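Local structure of thioredoxin (H-type,TRX-H) (5ZF2) at residues R34-Q48 with G90-T102. The protein is a thioredoxin-like effector that inhibits ASK1-MAPK signalling cascades of the host to promote pathogenesis during infection. Residues are numbered along the deposited sequence; the frame is centred on the assembly and turned at random.
Sequences RQERELTPLFAQPAQ and GETSPSALSDFLT. With SO4 (sulfate ion), chain B.
Leu42 and Leu97 meet at the middle of this helix pair, CD1 of Leu42 lying 4.0 Å from CB of Leu97. The same methyl rests on the backbone of the very next residue, 3.6 Å from Ser98 N, while its twin CD2 faces the Ser98 CB. Leu39 comes in across Leu97 at about a right angle, offering CD2 to the same CB. One turn on, CD1 of Leu101 touches Leu42 CB, Leu39 CD2 and the ring of Phe43, whose CE1 is 4.0 Å from that methyl. Leu97 and Leu101 share a conformation, CG beside the backbone N (chi1 -66° and -64°), which turns CD1 of each toward the other helix. The axes of 34-43 and 94-102 come within 9.9 Å at 51°, with both helices on the same side of the thioredoxin sheet; Leu76 of strand 75-80 closes the base beneath Gln35 and Leu97.

Polar groups take over at the N-terminal end of helix 94-102. Gln35 reaches out with an extended chain, and its NE2 donates to Glu91 O at 3.0 Å, the acceptor lying in the amide plane. A water joins NE2 more weakly to Glu91 N, and Ser74 O is a further weak acceptor. Glu38, also extended, places OE1 only 2.6 Å from Thr92 O, unfavourably close for two unprotonated acceptors, with Leu97 CD1 against the same oxygen and Pro94 CG 3.7 Å from OE2. Ser93 caps the helix through OG, which also donates to a sulfate probably taken from the crystallisation liquor. The Gln35 amide, bonded to the loop carbonyl of Glu91, thus ties the approach to helix 94-102 onto helix 30-43.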
# COMPACT_ATOMS: atom_id res chain seq x y z
N ARG A 34 -2.39 -11.34 7.75
CA ARG A 34 -1.09 -11.25 8.36
C ARG A 34 -0.30 -9.95 8.10
O ARG A 34 0.17 -9.34 9.00
CB ARG A 34 -0.29 -12.42 7.87
CG ARG A 34 0.75 -12.94 8.81
CD ARG A 34 0.80 -14.49 8.83
NE ARG A 34 0.72 -15.20 7.54
CZ ARG A 34 -0.01 -16.29 7.32
NH1 ARG A 34 -0.79 -16.82 8.26
NH2 ARG A 34 -0.01 -16.86 6.13
N GLN A 35 -0.17 -9.55 6.86
CA GLN A 35 0.35 -8.24 6.54
C GLN A 35 -0.36 -7.12 7.27
O GLN A 35 0.27 -6.33 7.91
CB GLN A 35 0.31 -7.99 5.03
CG GLN A 35 1.43 -8.63 4.25
CD GLN A 35 1.37 -8.30 2.79
OE1 GLN A 35 0.33 -8.05 2.24
NE2 GLN A 35 2.50 -8.31 2.17
N GLU A 36 -1.68 -7.07 7.16
CA GLU A 36 -2.47 -5.98 7.72
C GLU A 36 -2.20 -5.81 9.20
O GLU A 36 -1.92 -4.76 9.64
CB GLU A 36 -3.96 -6.13 7.43
CG GLU A 36 -4.86 -5.19 8.23
CD GLU A 36 -6.33 -5.30 7.88
OE1 GLU A 36 -6.89 -4.36 7.29
OE2 GLU A 36 -6.94 -6.34 8.18
N ARG A 37 -2.21 -6.89 9.93
CA ARG A 37 -1.74 -6.93 11.30
C ARG A 37 -0.48 -6.18 11.62
O ARG A 37 -0.37 -5.50 12.57
CB ARG A 37 -1.47 -8.37 11.71
CG ARG A 37 -2.59 -8.99 12.39
CD ARG A 37 -3.81 -9.05 11.55
NE ARG A 37 -4.39 -10.36 11.65
CZ ARG A 37 -5.54 -10.56 12.25
NH1 ARG A 37 -6.17 -9.52 12.76
NH2 ARG A 37 -6.04 -11.78 12.33
N GLU A 38 0.52 -6.43 10.84
CA GLU A 38 1.85 -5.91 11.10
C GLU A 38 2.04 -4.50 10.57
O GLU A 38 2.81 -3.73 11.14
CB GLU A 38 2.90 -6.85 10.50
CG GLU A 38 2.76 -8.26 11.12
CD GLU A 38 3.60 -9.31 10.42
OE1 GLU A 38 4.05 -9.02 9.30
OE2 GLU A 38 3.75 -10.41 10.98
N LEU A 39 1.34 -4.18 9.48
CA LEU A 39 1.39 -2.85 8.89
C LEU A 39 0.62 -1.82 9.72
O LEU A 39 1.03 -0.65 9.80
CB LEU A 39 0.85 -2.90 7.47
CG LEU A 39 1.80 -3.52 6.43
CD1 LEU A 39 1.06 -3.67 5.13
CD2 LEU A 39 3.04 -2.66 6.26
N THR A 40 -0.51 -2.20 10.31
CA THR A 40 -1.32 -1.21 11.03
C THR A 40 -0.54 -0.43 12.08
O THR A 40 -0.56 0.81 12.02
CB THR A 40 -2.57 -1.89 11.62
OG1 THR A 40 -3.36 -2.41 10.54
CG2 THR A 40 -3.40 -0.90 12.44
N PRO A 41 0.22 -1.05 12.99
CA PRO A 41 1.03 -0.22 13.90
C PRO A 41 2.12 0.56 13.19
O PRO A 41 2.46 1.66 13.63
CB PRO A 41 1.61 -1.25 14.88
CG PRO A 41 1.59 -2.52 14.14
CD PRO A 41 0.39 -2.49 13.27
N LEU A 42 2.68 0.03 12.12
CA LEU A 42 3.70 0.79 11.42
C LEU A 42 3.12 2.08 10.84
O LEU A 42 3.80 3.11 10.84
CB LEU A 42 4.34 -0.06 10.32
CG LEU A 42 5.10 -1.31 10.79
CD1 LEU A 42 5.60 -2.15 9.62
CD2 LEU A 42 6.27 -0.89 11.69
N PHE A 43 1.87 2.05 10.38
CA PHE A 43 1.25 3.24 9.81
C PHE A 43 1.09 4.37 10.83
O PHE A 43 0.95 5.53 10.44
CB PHE A 43 -0.12 2.91 9.22
CG PHE A 43 -0.06 1.96 8.04
CD1 PHE A 43 1.10 1.87 7.27
CD2 PHE A 43 -1.17 1.19 7.71
CE1 PHE A 43 1.16 1.01 6.17
CE2 PHE A 43 -1.12 0.32 6.61
CZ PHE A 43 0.04 0.25 5.83
N ALA A 44 1.09 4.05 12.12
CA ALA A 44 0.85 5.06 13.16
C ALA A 44 2.15 5.63 13.71
O ALA A 44 2.12 6.55 14.54
CB ALA A 44 0.03 4.45 14.29
N GLN A 45 3.29 5.09 13.30
CA GLN A 45 4.57 5.52 13.83
C GLN A 45 4.95 6.87 13.24
O GLN A 45 4.60 7.17 12.10
CB GLN A 45 5.65 4.49 13.51
CG GLN A 45 5.53 3.25 14.35
CD GLN A 45 6.56 2.20 13.99
OE1 GLN A 45 7.44 2.43 13.15
NE2 GLN A 45 6.46 1.05 14.64
N PRO A 46 5.72 7.68 13.99
CA PRO A 46 6.01 9.05 13.53
C PRO A 46 6.71 9.12 12.19
O PRO A 46 6.48 10.07 11.43
CB PRO A 46 6.91 9.61 14.64
CG PRO A 46 6.68 8.73 15.81
CD PRO A 46 6.33 7.39 15.30
N ALA A 47 7.57 8.14 11.89
CA ALA A 47 8.25 8.14 10.60
C ALA A 47 7.28 8.02 9.44
O ALA A 47 7.61 8.42 8.33
CB ALA A 47 9.26 6.99 10.54
N GLN A 48 6.11 7.42 9.68
CA GLN A 48 5.06 7.25 8.67
C GLN A 48 4.04 8.39 8.66
O GLN A 48 2.98 8.27 8.02
CB GLN A 48 4.32 5.92 8.88
CG GLN A 48 4.94 4.72 8.15
CD GLN A 48 6.35 4.42 8.66
OE1 GLN A 48 6.53 3.93 9.78
NE2 GLN A 48 7.36 4.76 7.85
N GLY A 90 3.90 -10.44 -0.91
CA GLY A 90 3.85 -11.54 0.03
C GLY A 90 4.70 -11.41 1.28
O GLY A 90 4.73 -12.34 2.09
N GLU A 91 5.35 -10.27 1.48
CA GLU A 91 6.25 -10.10 2.62
C GLU A 91 5.50 -10.04 3.93
O GLU A 91 4.58 -9.22 4.09
CB GLU A 91 7.05 -8.80 2.45
CG GLU A 91 7.98 -8.50 3.62
CD GLU A 91 9.04 -9.58 3.77
OE1 GLU A 91 9.00 -10.35 4.76
OE2 GLU A 91 9.91 -9.66 2.87
N THR A 92 5.90 -10.87 4.92
CA THR A 92 5.27 -10.81 6.24
C THR A 92 6.26 -10.65 7.39
O THR A 92 5.83 -10.71 8.55
CB THR A 92 4.39 -12.05 6.51
OG1 THR A 92 5.20 -13.23 6.47
CG2 THR A 92 3.26 -12.16 5.48
N SER A 93 7.54 -10.44 7.13
CA SER A 93 8.46 -10.15 8.24
C SER A 93 8.21 -8.74 8.76
O SER A 93 8.29 -7.78 7.99
CB SER A 93 9.92 -10.31 7.81
OG SER A 93 10.77 -9.56 8.68
N PRO A 94 7.90 -8.57 10.06
CA PRO A 94 7.72 -7.20 10.59
C PRO A 94 8.91 -6.27 10.32
O PRO A 94 8.70 -5.12 9.92
CB PRO A 94 7.52 -7.43 12.10
CG PRO A 94 6.93 -8.83 12.18
CD PRO A 94 7.62 -9.61 11.07
N SER A 95 10.15 -6.75 10.48
CA SER A 95 11.29 -5.88 10.21
C SER A 95 11.42 -5.56 8.72
O SER A 95 11.84 -4.46 8.35
CB SER A 95 12.57 -6.51 10.74
OG SER A 95 12.86 -7.72 10.07
N ALA A 96 11.07 -6.50 7.84
CA ALA A 96 11.17 -6.23 6.41
C ALA A 96 10.12 -5.22 5.97
O ALA A 96 10.40 -4.33 5.16
CB ALA A 96 11.03 -7.53 5.60
N LEU A 97 8.89 -5.33 6.51
CA LEU A 97 7.83 -4.39 6.18
C LEU A 97 8.16 -2.99 6.69
O LEU A 97 7.94 -2.00 5.99
CB LEU A 97 6.50 -4.87 6.77
CG LEU A 97 5.96 -6.17 6.17
CD1 LEU A 97 4.71 -6.57 6.91
CD2 LEU A 97 5.61 -5.98 4.71
N SER A 98 8.67 -2.90 7.92
CA SER A 98 9.17 -1.63 8.44
C SER A 98 10.22 -1.04 7.50
O SER A 98 10.17 0.15 7.15
CB SER A 98 9.75 -1.83 9.83
OG SER A 98 10.35 -0.65 10.29
N ASP A 99 11.18 -1.85 7.08
CA ASP A 99 12.24 -1.29 6.24
C ASP A 99 11.71 -0.90 4.86
O ASP A 99 12.18 0.08 4.28
CB ASP A 99 13.37 -2.30 6.13
CG ASP A 99 14.60 -1.71 5.47
OD1 ASP A 99 15.18 -0.75 6.02
OD2 ASP A 99 14.96 -2.18 4.39
N PHE A 100 10.72 -1.64 4.35
CA PHE A 100 10.08 -1.32 3.07
C PHE A 100 9.49 0.09 3.09
O PHE A 100 9.56 0.81 2.09
CB PHE A 100 8.99 -2.34 2.76
CG PHE A 100 8.25 -2.09 1.46
CD1 PHE A 100 8.81 -2.46 0.25
CD2 PHE A 100 7.01 -1.47 1.47
CE1 PHE A 100 8.14 -2.20 -0.95
CE2 PHE A 100 6.32 -1.23 0.29
CZ PHE A 100 6.88 -1.60 -0.92
N LEU A 101 8.91 0.48 4.21
CA LEU A 101 8.31 1.80 4.34
C LEU A 101 9.33 2.90 4.61
O LEU A 101 9.06 4.06 4.28
CB LEU A 101 7.29 1.80 5.48
CG LEU A 101 6.09 0.88 5.23
CD1 LEU A 101 5.16 0.95 6.46
CD2 LEU A 101 5.36 1.29 3.96
N THR A 102 10.47 2.55 5.20
CA THR A 102 11.37 3.49 5.86
C THR A 102 12.58 3.86 5.02
O THR A 102 12.97 5.04 4.98
CB THR A 102 11.84 2.89 7.17
OG1 THR A 102 10.72 2.75 8.06
CG2 THR A 102 12.88 3.77 7.81
S SO4 B . 11.34 -10.17 12.23
O1 SO4 B . 10.55 -8.95 12.24
O2 SO4 B . 11.22 -10.85 13.51
O3 SO4 B . 10.85 -11.08 11.18
O4 SO4 B . 12.75 -9.82 11.99
O HOH W 1 4.51 -7.56 0.06
O HOH W 2 9.89 0.07 13.09